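Local coordinates for mitogen-activated protein kinase, putative (Map kinase-like protein) (Leishmania major, PDB 3PG1) that probably binds ATP and transfers its phosphate to serine or threonine residues of other proteins, as a member of the MAP kinase family, at residues A105-Y110 with D348-F353; Q122-Q127 with F228-L233; P202-V205 with G210-K213; I255-M260 with P305-S310. One frame throughout, in Å; residues are numbered along the deposited sequence.

Interaction 1: A105-Y110 with D348-F353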
loop_
_atom_site.group_PDB
_atom_site.type_symbol
_atom_site.label_atom_id
_atom_site.label_comp_id
_atom_site.label_asym_id
_atom_site.label_seq_id
_atom_site.Cartn_x
_atom_site.Cartn_y
_atom_site.Cartn_z
ATOM N N ALA A 105 -8.778 9.488 -29.969
ATOM C CA ALA A 105 -8.958 9.259 -28.526
ATOM C C ALA A 105 -9.628 7.902 -28.199
ATOM O O ALA A 105 -10.613 7.838 -27.456
ATOM C CB ALA A 105 -9.711 10.425 -27.889
ATOM N N MET A 106 -9.093 6.822 -28.800
ATOM C CA MET A 106 -9.569 5.442 -28.630
ATOM C C MET A 106 -8.439 4.553 -28.034
ATOM O O MET A 106 -8.399 3.337 -28.262
ATOM C CB MET A 106 -10.089 4.876 -29.970
ATOM C CG MET A 106 -11.305 5.601 -30.534
ATOM S SD MET A 106 -12.871 5.162 -29.733
ATOM C CE MET A 106 -13.306 3.693 -30.676
ATOM N N HIS A 107 -7.539 5.179 -27.254
ATOM C CA HIS A 107 -6.393 4.522 -26.616
ATOM C C HIS A 107 -6.802 3.685 -25.413
ATOM O O HIS A 107 -7.570 4.153 -24.560
ATOM C CB HIS A 107 -5.305 5.542 -26.234
ATOM C CG HIS A 107 -5.077 6.615 -27.259
ATOM N ND1 HIS A 107 -5.388 7.939 -26.999
ATOM C CD2 HIS A 107 -4.596 6.522 -28.520
ATOM C CE1 HIS A 107 -5.082 8.603 -28.102
ATOM N NE2 HIS A 107 -4.613 7.790 -29.049
ATOM N N LYS A 108 -6.276 2.439 -25.351
ATOM C CA LYS A 108 -6.526 1.475 -24.271
ATOM C C LYS A 108 -5.224 0.981 -23.637
ATOM O O LYS A 108 -4.215 0.814 -24.324
ATOM C CB LYS A 108 -7.358 0.275 -24.769
ATOM C CG LYS A 108 -8.835 0.594 -24.973
ATOM C CD LYS A 108 -9.540 -0.415 -25.856
ATOM C CE LYS A 108 -10.854 0.117 -26.382
ATOM N NZ LYS A 108 -10.811 0.321 -27.854
ATOM N N LEU A 109 -5.268 0.735 -22.324
ATOM C CA LEU A 109 -4.141 0.224 -21.546
ATOM C C LEU A 109 -4.600 -0.973 -20.725
ATOM O O LEU A 109 -5.669 -0.950 -20.104
ATOM C CB LEU A 109 -3.489 1.330 -20.686
ATOM C CG LEU A 109 -2.596 0.930 -19.486
ATOM C CD1 LEU A 109 -1.308 0.247 -19.924
ATOM C CD2 LEU A 109 -2.245 2.128 -18.661
ATOM N N TYR A 110 -3.803 -2.039 -20.776
ATOM C CA TYR A 110 -4.098 -3.285 -20.083
ATOM C C TYR A 110 -3.006 -3.575 -19.099
ATOM O O TYR A 110 -1.811 -3.482 -19.417
ATOM C CB TYR A 110 -4.278 -4.447 -21.067
ATOM C CG TYR A 110 -5.275 -4.161 -22.168
ATOM C CD1 TYR A 110 -6.603 -4.562 -22.057
ATOM C CD2 TYR A 110 -4.895 -3.472 -23.318
ATOM C CE1 TYR A 110 -7.528 -4.295 -23.067
ATOM C CE2 TYR A 110 -5.818 -3.165 -24.317
ATOM C CZ TYR A 110 -7.132 -3.593 -24.196
ATOM O OH TYR A 110 -8.041 -3.284 -25.179
ATOM N N ASP A 348 4.005 12.930 -25.431
ATOM C CA ASP A 348 5.290 12.725 -24.753
ATOM C C ASP A 348 5.155 11.545 -23.782
ATOM O O ASP A 348 6.066 10.723 -23.694
ATOM C CB ASP A 348 5.742 13.999 -24.001
ATOM C CG ASP A 348 6.470 15.049 -24.836
ATOM O OD1 ASP A 348 6.982 14.698 -25.923
ATOM O OD2 ASP A 348 6.582 16.207 -24.368
ATOM N N MET A 349 3.990 11.449 -23.097
ATOM C CA MET A 349 3.636 10.395 -22.140
ATOM C C MET A 349 3.432 9.043 -22.825
ATOM O O MET A 349 3.868 8.025 -22.281
ATOM C CB MET A 349 2.374 10.774 -21.354
ATOM C CG MET A 349 2.581 11.891 -20.368
ATOM S SD MET A 349 1.030 12.257 -19.528
ATOM C CE MET A 349 1.240 14.000 -19.234
ATOM N N HIS A 350 2.761 9.034 -24.015
ATOM C CA HIS A 350 2.500 7.845 -24.839
ATOM C C HIS A 350 3.813 7.142 -25.191
ATOM O O HIS A 350 3.863 5.908 -25.200
ATOM C CB HIS A 350 1.757 8.235 -26.130
ATOM C CG HIS A 350 0.275 8.425 -25.984
ATOM N ND1 HIS A 350 -0.542 8.530 -27.093
ATOM C CD2 HIS A 350 -0.491 8.510 -24.871
ATOM C CE1 HIS A 350 -1.770 8.677 -26.625
ATOM N NE2 HIS A 350 -1.788 8.674 -25.294
ATOM N N LYS A 351 4.881 7.941 -25.466
ATOM C CA LYS A 351 6.241 7.468 -25.748
ATOM C C LYS A 351 6.805 6.778 -24.499
ATOM O O LYS A 351 7.451 5.739 -24.628
ATOM C CB LYS A 351 7.155 8.634 -26.157
ATOM N N ILE A 352 6.541 7.344 -23.296
ATOM C CA ILE A 352 6.984 6.765 -22.015
ATOM C C ILE A 352 6.267 5.426 -21.780
ATOM O O ILE A 352 6.921 4.490 -21.336
ATOM C CB ILE A 352 6.908 7.742 -20.798
ATOM C CG1 ILE A 352 7.648 9.074 -21.089
ATOM C CG2 ILE A 352 7.458 7.086 -19.502
ATOM C CD1 ILE A 352 7.307 10.225 -20.114
ATOM N N PHE A 353 4.962 5.311 -22.139
ATOM C CA PHE A 353 4.212 4.055 -22.028
ATOM C C PHE A 353 4.849 2.988 -22.917
ATOM O O PHE A 353 5.068 1.865 -22.451
ATOM C CB PHE A 353 2.723 4.228 -22.378
ATOM C CG PHE A 353 1.860 4.836 -21.293
ATOM C CD1 PHE A 353 1.381 6.137 -21.408
ATOM C CD2 PHE A 353 1.496 4.095 -20.170
ATOM C CE1 PHE A 353 0.566 6.690 -20.417
ATOM C CE2 PHE A 353 0.680 4.650 -19.178
ATOM C CZ PHE A 353 0.208 5.937 -19.317
#

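Interaction 2: Q122-Q127 with F228-L233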
loop_
_atom_site.group_PDB
_atom_site.type_symbol
_atom_site.label_atom_id
_atom_site.label_comp_id
_atom_site.label_asym_id
_atom_site.label_seq_id
_atom_site.Cartn_x
_atom_site.Cartn_y
_atom_site.Cartn_z
ATOM N N GLN A 122 -8.952 -9.993 5.601
ATOM C CA GLN A 122 -9.829 -11.160 5.570
ATOM C C GLN A 122 -9.355 -12.235 6.542
ATOM O O GLN A 122 -10.173 -12.821 7.254
ATOM C CB GLN A 122 -9.956 -11.712 4.144
ATOM C CG GLN A 122 -10.829 -10.860 3.223
ATOM C CD GLN A 122 -10.893 -11.454 1.838
ATOM O OE1 GLN A 122 -10.069 -11.162 0.968
ATOM N NE2 GLN A 122 -11.853 -12.332 1.611
ATOM N N VAL A 123 -8.036 -12.485 6.581
ATOM C CA VAL A 123 -7.405 -13.455 7.486
ATOM C C VAL A 123 -7.637 -13.066 8.962
ATOM O O VAL A 123 -8.172 -13.884 9.734
ATOM C CB VAL A 123 -5.917 -13.674 7.125
ATOM C CG1 VAL A 123 -5.181 -14.460 8.207
ATOM C CG2 VAL A 123 -5.797 -14.369 5.778
ATOM N N ILE A 124 -7.337 -11.797 9.314
ATOM C CA ILE A 124 -7.542 -11.271 10.677
ATOM C C ILE A 124 -8.997 -11.438 11.136
ATOM O O ILE A 124 -9.235 -11.822 12.276
ATOM C CB ILE A 124 -7.055 -9.792 10.841
ATOM C CG1 ILE A 124 -5.487 -9.698 10.767
ATOM C CG2 ILE A 124 -7.574 -9.159 12.180
ATOM C CD1 ILE A 124 -4.973 -8.231 10.461
ATOM N N HIS A 125 -9.949 -11.133 10.262
ATOM C CA HIS A 125 -11.349 -11.158 10.643
ATOM C C HIS A 125 -12.048 -12.507 10.604
ATOM O O HIS A 125 -13.139 -12.651 11.158
ATOM C CB HIS A 125 -12.102 -10.000 9.991
ATOM C CG HIS A 125 -11.618 -8.679 10.515
ATOM N ND1 HIS A 125 -10.502 -8.037 9.965
ATOM C CD2 HIS A 125 -12.048 -7.966 11.584
ATOM C CE1 HIS A 125 -10.322 -6.945 10.695
ATOM N NE2 HIS A 125 -11.229 -6.856 11.680
ATOM N N ASP A 126 -11.376 -13.522 10.039
ATOM C CA ASP A 126 -11.899 -14.875 9.994
ATOM C C ASP A 126 -11.581 -15.562 11.322
ATOM O O ASP A 126 -10.464 -16.021 11.536
ATOM C CB ASP A 126 -11.324 -15.666 8.801
ATOM C CG ASP A 126 -12.101 -16.934 8.446
ATOM O OD1 ASP A 126 -11.771 -17.568 7.414
ATOM O OD2 ASP A 126 -13.056 -17.273 9.177
ATOM N N GLN A 127 -12.599 -15.641 12.198
ATOM C CA GLN A 127 -12.594 -16.294 13.517
ATOM C C GLN A 127 -12.190 -17.780 13.454
ATOM O O GLN A 127 -11.707 -18.321 14.452
ATOM C CB GLN A 127 -13.983 -16.185 14.178
ATOM C CG GLN A 127 -14.387 -14.761 14.582
ATOM C CD GLN A 127 -15.421 -14.720 15.691
ATOM O OE1 GLN A 127 -15.386 -13.840 16.561
ATOM N NE2 GLN A 127 -16.377 -15.651 15.691
ATOM N N PHE A 228 -2.307 -9.721 16.695
ATOM C CA PHE A 228 -2.351 -10.348 18.024
ATOM C C PHE A 228 -3.779 -10.253 18.590
ATOM O O PHE A 228 -4.332 -11.247 19.080
ATOM C CB PHE A 228 -1.396 -9.654 19.007
ATOM C CG PHE A 228 0.054 -10.047 18.883
ATOM C CD1 PHE A 228 0.518 -11.240 19.435
ATOM C CD2 PHE A 228 0.964 -9.215 18.219
ATOM C CE1 PHE A 228 1.853 -11.628 19.279
ATOM C CE2 PHE A 228 2.306 -9.586 18.085
ATOM C CZ PHE A 228 2.749 -10.782 18.637
ATOM N N ASN A 229 -4.349 -9.037 18.541
ATOM C CA ASN A 229 -5.665 -8.716 19.093
ATOM C C ASN A 229 -6.853 -9.191 18.287
ATOM O O ASN A 229 -7.931 -9.366 18.869
ATOM C CB ASN A 229 -5.766 -7.214 19.403
ATOM C CG ASN A 229 -4.834 -6.773 20.513
ATOM O OD1 ASN A 229 -4.165 -7.589 21.134
ATOM N ND2 ASN A 229 -4.711 -5.466 20.750
ATOM N N ARG A 230 -6.688 -9.367 16.958
ATOM C CA ARG A 230 -7.759 -9.773 16.027
ATOM C C ARG A 230 -8.811 -8.647 15.933
ATOM O O ARG A 230 -9.947 -8.882 15.550
ATOM C CB ARG A 230 -8.398 -11.149 16.404
ATOM C CG ARG A 230 -7.382 -12.293 16.481
ATOM C CD ARG A 230 -6.603 -12.479 15.183
ATOM N NE ARG A 230 -7.437 -13.011 14.094
ATOM C CZ ARG A 230 -7.652 -14.305 13.865
ATOM N NH1 ARG A 230 -8.391 -14.686 12.839
ATOM N NH2 ARG A 230 -7.135 -15.223 14.670
ATOM N N LYS A 231 -8.391 -7.412 16.266
ATOM C CA LYS A 231 -9.232 -6.220 16.283
ATOM C C LYS A 231 -8.300 -5.031 16.103
ATOM O O LYS A 231 -7.210 -5.026 16.694
ATOM C CB LYS A 231 -9.974 -6.147 17.626
ATOM C CG LYS A 231 -10.988 -5.023 17.739
ATOM C CD LYS A 231 -12.038 -5.310 18.818
ATOM C CE LYS A 231 -11.587 -5.074 20.243
ATOM N NZ LYS A 231 -12.703 -5.311 21.203
ATOM N N ALA A 232 -8.703 -4.032 15.288
ATOM C CA ALA A 232 -7.833 -2.861 15.080
ATOM C C ALA A 232 -7.578 -2.162 16.403
ATOM O O ALA A 232 -8.420 -2.180 17.311
ATOM C CB ALA A 232 -8.401 -1.909 14.030
ATOM N N LEU A 233 -6.382 -1.652 16.535
ATOM C CA LEU A 233 -5.875 -1.033 17.743
ATOM C C LEU A 233 -6.508 0.323 18.082
ATOM O O LEU A 233 -6.835 0.551 19.233
ATOM C CB LEU A 233 -4.337 -0.883 17.598
ATOM C CG LEU A 233 -3.594 -0.365 18.801
ATOM C CD1 LEU A 233 -3.908 -1.207 20.017
ATOM C CD2 LEU A 233 -2.091 -0.354 18.531
#

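Interaction 3: P202-V205 with G210-K213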
loop_
_atom_site.group_PDB
_atom_site.type_symbol
_atom_site.label_atom_id
_atom_site.label_comp_id
_atom_site.label_asym_id
_atom_site.label_seq_id
_atom_site.Cartn_x
_atom_site.Cartn_y
_atom_site.Cartn_z
ATOM N N PRO A 202 0.250 9.686 13.706
ATOM C CA PRO A 202 -0.187 10.996 14.284
ATOM C C PRO A 202 0.106 12.197 13.395
ATOM O O PRO A 202 -0.785 13.014 13.200
ATOM C CB PRO A 202 0.584 11.062 15.609
ATOM C CG PRO A 202 0.731 9.605 15.986
ATOM C CD PRO A 202 1.025 8.910 14.690
ATOM N N GLU A 203 1.280 12.236 12.742
ATOM C CA GLU A 203 1.594 13.332 11.811
ATOM C C GLU A 203 0.659 13.385 10.580
ATOM O O GLU A 203 0.422 14.478 10.089
ATOM C CB GLU A 203 3.111 13.355 11.404
ATOM C CG GLU A 203 3.615 12.085 10.693
ATOM C CD GLU A 203 4.126 10.928 11.542
ATOM O OE1 GLU A 203 4.983 10.181 11.024
ATOM O OE2 GLU A 203 3.666 10.742 12.696
ATOM N N LEU A 204 0.090 12.237 10.099
ATOM C CA LEU A 204 -0.888 12.328 8.984
ATOM C C LEU A 204 -2.243 12.756 9.518
ATOM O O LEU A 204 -2.966 13.491 8.844
ATOM C CB LEU A 204 -1.034 11.001 8.215
ATOM C CG LEU A 204 0.240 10.523 7.431
ATOM C CD1 LEU A 204 -0.051 9.255 6.725
ATOM C CD2 LEU A 204 0.672 11.576 6.351
ATOM N N VAL A 205 -2.607 12.312 10.747
ATOM C CA VAL A 205 -3.907 12.725 11.342
ATOM C C VAL A 205 -3.841 14.264 11.525
ATOM O O VAL A 205 -4.852 14.950 11.368
ATOM C CB VAL A 205 -4.170 11.998 12.714
ATOM C CG1 VAL A 205 -5.434 12.555 13.410
ATOM C CG2 VAL A 205 -4.256 10.454 12.538
ATOM N N GLY A 210 5.201 17.713 5.940
ATOM C CA GLY A 210 6.561 17.184 5.976
ATOM C C GLY A 210 6.645 15.726 6.418
ATOM O O GLY A 210 7.687 15.300 6.941
ATOM N N PHE A 211 5.564 14.941 6.227
ATOM C CA PHE A 211 5.597 13.518 6.632
ATOM C C PHE A 211 6.677 12.798 5.806
ATOM O O PHE A 211 7.019 13.218 4.672
ATOM C CB PHE A 211 4.229 12.813 6.446
ATOM C CG PHE A 211 3.857 12.678 4.994
ATOM C CD1 PHE A 211 3.188 13.711 4.329
ATOM C CD2 PHE A 211 4.172 11.527 4.283
ATOM C CE1 PHE A 211 2.839 13.583 2.981
ATOM C CE2 PHE A 211 3.826 11.403 2.933
ATOM C CZ PHE A 211 3.181 12.440 2.288
ATOM N N THR A 212 7.147 11.667 6.342
ATOM C CA THR A 212 8.199 10.889 5.690
ATOM C C THR A 212 7.831 9.399 5.651
ATOM O O THR A 212 6.740 9.015 6.058
ATOM C CB THR A 212 9.560 11.122 6.424
ATOM O OG1 THR A 212 9.573 10.422 7.688
ATOM C CG2 THR A 212 9.906 12.627 6.610
ATOM N N LYS A 213 8.791 8.550 5.241
ATOM C CA LYS A 213 8.621 7.085 5.195
ATOM C C LYS A 213 8.264 6.509 6.580
ATOM O O LYS A 213 7.665 5.431 6.653
ATOM C CB LYS A 213 9.911 6.424 4.645
ATOM C CG LYS A 213 11.139 6.693 5.494
ATOM C CD LYS A 213 12.367 6.168 4.707
ATOM C CE LYS A 213 13.671 6.503 5.368
ATOM N NZ LYS A 213 14.809 6.188 4.463
HETATM O O HOH W 1 6.685 11.234 9.196
#

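Interaction 4: I255-M260 with P305-S310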
loop_
_atom_site.group_PDB
_atom_site.type_symbol
_atom_site.label_atom_id
_atom_site.label_comp_id
_atom_site.label_asym_id
_atom_site.label_seq_id
_atom_site.Cartn_x
_atom_site.Cartn_y
_atom_site.Cartn_z
ATOM N N ILE A 255 4.191 18.968 24.080
ATOM C CA ILE A 255 3.536 19.944 23.188
ATOM C C ILE A 255 4.500 20.430 22.093
ATOM O O ILE A 255 4.081 20.625 20.949
ATOM C CB ILE A 255 2.819 21.126 23.932
ATOM C CG1 ILE A 255 2.147 22.151 22.960
ATOM C CG2 ILE A 255 3.766 21.861 24.882
ATOM C CD1 ILE A 255 1.056 21.561 21.870
ATOM N N GLU A 256 5.793 20.564 22.442
ATOM C CA GLU A 256 6.830 20.986 21.496
ATOM C C GLU A 256 6.931 20.008 20.344
ATOM O O GLU A 256 7.063 20.437 19.193
ATOM C CB GLU A 256 8.180 21.199 22.199
ATOM C CG GLU A 256 8.149 22.326 23.227
ATOM C CD GLU A 256 7.797 21.961 24.659
ATOM O OE1 GLU A 256 7.931 22.841 25.542
ATOM O OE2 GLU A 256 7.387 20.802 24.907
ATOM N N ASP A 257 6.743 18.693 20.628
ATOM C CA ASP A 257 6.758 17.668 19.583
ATOM C C ASP A 257 5.489 17.700 18.735
ATOM O O ASP A 257 5.565 17.509 17.531
ATOM C CB ASP A 257 7.043 16.267 20.169
ATOM C CG ASP A 257 8.445 16.088 20.770
ATOM O OD1 ASP A 257 9.322 16.956 20.531
ATOM O OD2 ASP A 257 8.673 15.069 21.439
ATOM N N VAL A 258 4.340 18.022 19.316
ATOM C CA VAL A 258 3.095 18.127 18.555
ATOM C C VAL A 258 3.189 19.270 17.523
ATOM O O VAL A 258 2.826 19.085 16.358
ATOM C CB VAL A 258 1.876 18.261 19.490
ATOM C CG1 VAL A 258 0.582 18.507 18.726
ATOM C CG2 VAL A 258 1.745 17.041 20.381
ATOM N N VAL A 259 3.695 20.434 17.939
ATOM C CA VAL A 259 3.789 21.573 17.025
ATOM C C VAL A 259 4.713 21.313 15.869
ATOM O O VAL A 259 4.390 21.723 14.768
ATOM C CB VAL A 259 3.889 22.999 17.653
ATOM C CG1 VAL A 259 3.251 23.077 19.035
ATOM C CG2 VAL A 259 5.309 23.533 17.653
ATOM N N MET A 260 5.796 20.526 16.076
ATOM C CA MET A 260 6.684 20.159 14.977
ATOM C C MET A 260 6.055 19.234 13.903
ATOM O O MET A 260 6.557 19.209 12.791
ATOM C CB MET A 260 7.942 19.423 15.476
ATOM C CG MET A 260 8.806 20.245 16.356
ATOM S SD MET A 260 10.286 19.251 16.784
ATOM C CE MET A 260 11.026 20.348 17.774
ATOM N N PRO A 305 7.559 10.832 14.979
ATOM C CA PRO A 305 8.395 10.091 13.998
ATOM C C PRO A 305 9.906 10.245 14.186
ATOM O O PRO A 305 10.652 9.328 13.830
ATOM C CB PRO A 305 7.972 10.702 12.649
ATOM C CG PRO A 305 7.434 12.002 12.995
ATOM C CD PRO A 305 6.686 11.795 14.277
ATOM N N GLN A 306 10.366 11.351 14.796
ATOM C CA GLN A 306 11.817 11.534 15.040
ATOM C C GLN A 306 12.370 10.416 15.961
ATOM O O GLN A 306 13.557 10.185 15.907
ATOM C CB GLN A 306 12.087 12.874 15.752
ATOM C CG GLN A 306 11.553 14.043 14.929
ATOM C CD GLN A 306 11.607 15.360 15.608
ATOM O OE1 GLN A 306 11.374 15.498 16.819
ATOM N NE2 GLN A 306 11.857 16.387 14.816
ATOM N N ARG A 307 11.522 9.756 16.802
ATOM C CA ARG A 307 11.959 8.689 17.742
ATOM C C ARG A 307 11.449 7.325 17.301
ATOM O O ARG A 307 11.640 6.353 18.044
ATOM C CB ARG A 307 11.334 8.926 19.165
ATOM C CG ARG A 307 11.796 10.130 19.909
ATOM C CD ARG A 307 11.113 10.293 21.274
ATOM N NE ARG A 307 10.572 11.662 21.375
ATOM C CZ ARG A 307 11.252 12.716 21.812
ATOM N NH1 ARG A 307 12.477 12.572 22.299
ATOM N NH2 ARG A 307 10.699 13.916 21.806
ATOM N N ARG A 308 10.718 7.265 16.190
ATOM C CA ARG A 308 10.097 6.035 15.659
ATOM C C ARG A 308 11.144 5.133 14.979
ATOM O O ARG A 308 12.020 5.596 14.211
ATOM C CB ARG A 308 8.906 6.363 14.741
ATOM C CG ARG A 308 7.951 5.145 14.507
ATOM C CD ARG A 308 6.748 5.541 13.629
ATOM N NE ARG A 308 6.039 6.691 14.244
ATOM C CZ ARG A 308 5.486 7.708 13.575
ATOM N NH1 ARG A 308 5.466 7.703 12.248
ATOM N NH2 ARG A 308 4.886 8.697 14.231
ATOM N N ILE A 309 11.071 3.852 15.290
ATOM C CA ILE A 309 12.080 2.889 14.815
ATOM C C ILE A 309 12.071 2.812 13.269
ATOM O O ILE A 309 11.011 2.819 12.675
ATOM C CB ILE A 309 11.916 1.505 15.500
ATOM C CG1 ILE A 309 13.150 0.570 15.246
ATOM C CG2 ILE A 309 10.589 0.798 15.036
ATOM C CD1 ILE A 309 13.130 -0.761 16.114
ATOM N N SER A 310 13.249 2.809 12.635
ATOM C CA SER A 310 13.366 2.732 11.183
ATOM C C SER A 310 13.112 1.291 10.704
ATOM O O SER A 310 13.134 0.369 11.524
ATOM C CB SER A 310 14.755 3.197 10.746
ATOM O OG SER A 310 15.730 2.292 11.253
#

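Interaction 1: A105-Y110 with D348-F353
His-350 swings its ring off the helix with CG anti to the carbonyl carbon (chi1 -81°), and His-107 makes the matching choice in the loop just before strand 108-114 (chi1 -40°); the two side chains thereby cross at about a right angle. Their ring planes stand 75° apart with centroids 4.7 Å from each other, an edge-to-face, T-shaped pair in which His-350 supplies the edge and His-107 the face. His-350 CE1 points at the middle of the His-107 ring and comes closest to His-107 CE1, at 3.6 Å. The rotation of the His-350 ring has further determinants: its NE2 is hydrogen-bonded to the backbone O of Leu-67, and the ring also stacks with Phe-101. The contact ties the C-terminal extension to the small lobe of the kinase fold. Residues 108-110 begin an inner strand of the five-stranded N-lobe sheet, whereas helix 346-360 belongs to the C-terminal extension, which, as in other MAP kinases, returns from the large lobe to pack behind helix 70-85, the helix C of kinases. Further along, a second and purely apolar pair forms. Leu-109, two residues beyond His-107, lies on the same side of its chain, and Phe-353 sits about one helical turn after His-350. Leu-109 CD2 meets Phe-353 CE2 at 3.9 Å, the branch approaching the ring obliquely. Both side chains are buried and share the surface of helix 70-85, Leu-109 against Val-76 and Phe-353 against Cys-73 and Leu-77.

Interaction 2: Q122-Q127 with F228-L233
Arg-230 starts against Ile-124: its CA lies 3.9 Å from Ile-124 CG2, the branch of the isoleucine that stands anti to its own backbone N. CB and CG lead away from that methyl without touching it, and bends at chi2 and chi3 (-57° and -70°) turn the chain toward the end of the neighbouring helix. CD reaches the neighbourhood of Ile-124 O, at 4.0 Å, and the polar atoms take over. NE donates to Ile-124 O at 2.8 Å, in the carbonyl plane and on a lone pair, with an N-H...O angle of 153°. NH1 returns to the same oxygen at 3.0 Å, but from above the carbonyl plane, so the guanidinium grips one acceptor side-on with two nitrogens. The grip falls at the C-terminal end of a helix. Helix 120-125, the helix D of the kinase large lobe, finishes here, and Asp-126 is the first residue to leave helical backbone angles; Arg-230 itself, with positive phi, is the first residue beyond helix 214-229, the long helix F at the core of that lobe. The cation would be expected to interact favourably with the negative end of the helix 120-125 dipole. NH1 also makes a weak bond to Val-123 O at 3.2 Å and lies 2.8 Å from Asp-126 O. At the tip, NH2 turns to the backbone O of Ile-129, beyond the helix, while the side chain also touches Ile-131. The carboxylate of Asp-126 goes its own way, to a salt bridge with Arg-128.

Interaction 3: P202-V205 with G210-K213
The short helix 202-205 and the irregular stretch 210-213 approach most closely at Glu-203 and Phe-211, whose CA atoms are 6.5 Å apart across a tight connection of four residues. Leu-204 and Phe-211 make the apolar half of the contact. One methyl, Leu-204 CD2, sits over a face of the phenyl ring, 4.0 Å from the centroid and 28° off the ring normal, a CH-pi contact displaced toward the root of the ring: Phe-211 CG is the nearest ring atom, at 3.6 Å. Phe-211 holds its ring between its own backbone N and carbonyl carbon (chi1 68°), which turns the face to the leucine while the far end of the ring leads away from the helix and the side chain touches Arg-158 of the catalytic-loop HRD motif. Glu-203 makes the polar half. A single water donates to Glu-203 OE1 at 2.7 Å and accepts from the backbone N of Thr-212 at 2.9 Å, linking carboxylate and loop. Pro-202 and Glu-203 belong to the APE motif that ends the activation segment of protein kinases, and the stretch 210-213 leads into helix 214-229, with Thr-212 OG1 weakly capping Leu-214 N. The same OE1 that receives the water is paired with Arg-308 in the salt bridge known throughout the kinase family. With a cation and a water on one oxygen, the carboxylate is likely to stay ionised, and the loop's backbone N-H is satisfied through the water rather than by direct contact with the helix.

Interaction 4: I255-M260 with P305-S310
Asp-257 and Arg-307 meet in a salt bridge formed by one oxygen and one nitrogen, OD2 and NH2. The modelled separation of Asp-257 OD2 and Arg-307 NH2, 2.4 Å, is very short and its exact value is doubtful, but the two groups are placed as a salt bridge: the carboxylate oxygen lies at the edge of the guanidinium, near its plane, and the two flat groups are turned 39° apart. Beside it, Met-260 lays its sulfur next to the amide of Gln-306, SD standing 3.8 Å from NE2 and 3.9 Å from OE1 of that residue. Both chains are extended beyond CG and cross at about a right angle. Behind this first shell, Asp-257 and Met-260 are one turn apart on helix 255-260, in the region that corresponds to the MAP kinase insert. Gln-306 and Arg-307 sit on a 3-10 turn, which Arg-308 N closes by bonding to Pro-305 O at 3.1 Å, while Asn-304 OD1 accepts from Gln-306 N. Asp-257 also packs on Asn-304. The insert helix is thus joined to the turn before helix 311-315 by an ion pair through one nitrogen, with the aspartate buried and the arginine exposed, so that solvent and salt would probably weaken it from the arginine side.

Interaction 1 opens first, at 105-110 in the N-lobe sheet, and closes last, when helix 346-360 comes back from the large lobe; the other three contacts are all nested in its loop. Interaction 2 opens at the end of helix 120-125 and closes after helix 214-229, enclosing the short loop of interaction 3, which leads from helix 202-205 into that same helix 214-229. Interaction 4 follows in series, tying the insert helix 255-260 to the turn at 305-310; no loops cross. Interactions 3 and 4 lie side by side, their centres about 10 Å apart, and touch through Glu-203 and Arg-308. Interactions 1 and 4, with centres about 43 Å apart, fall on opposite sides of the chain's centre.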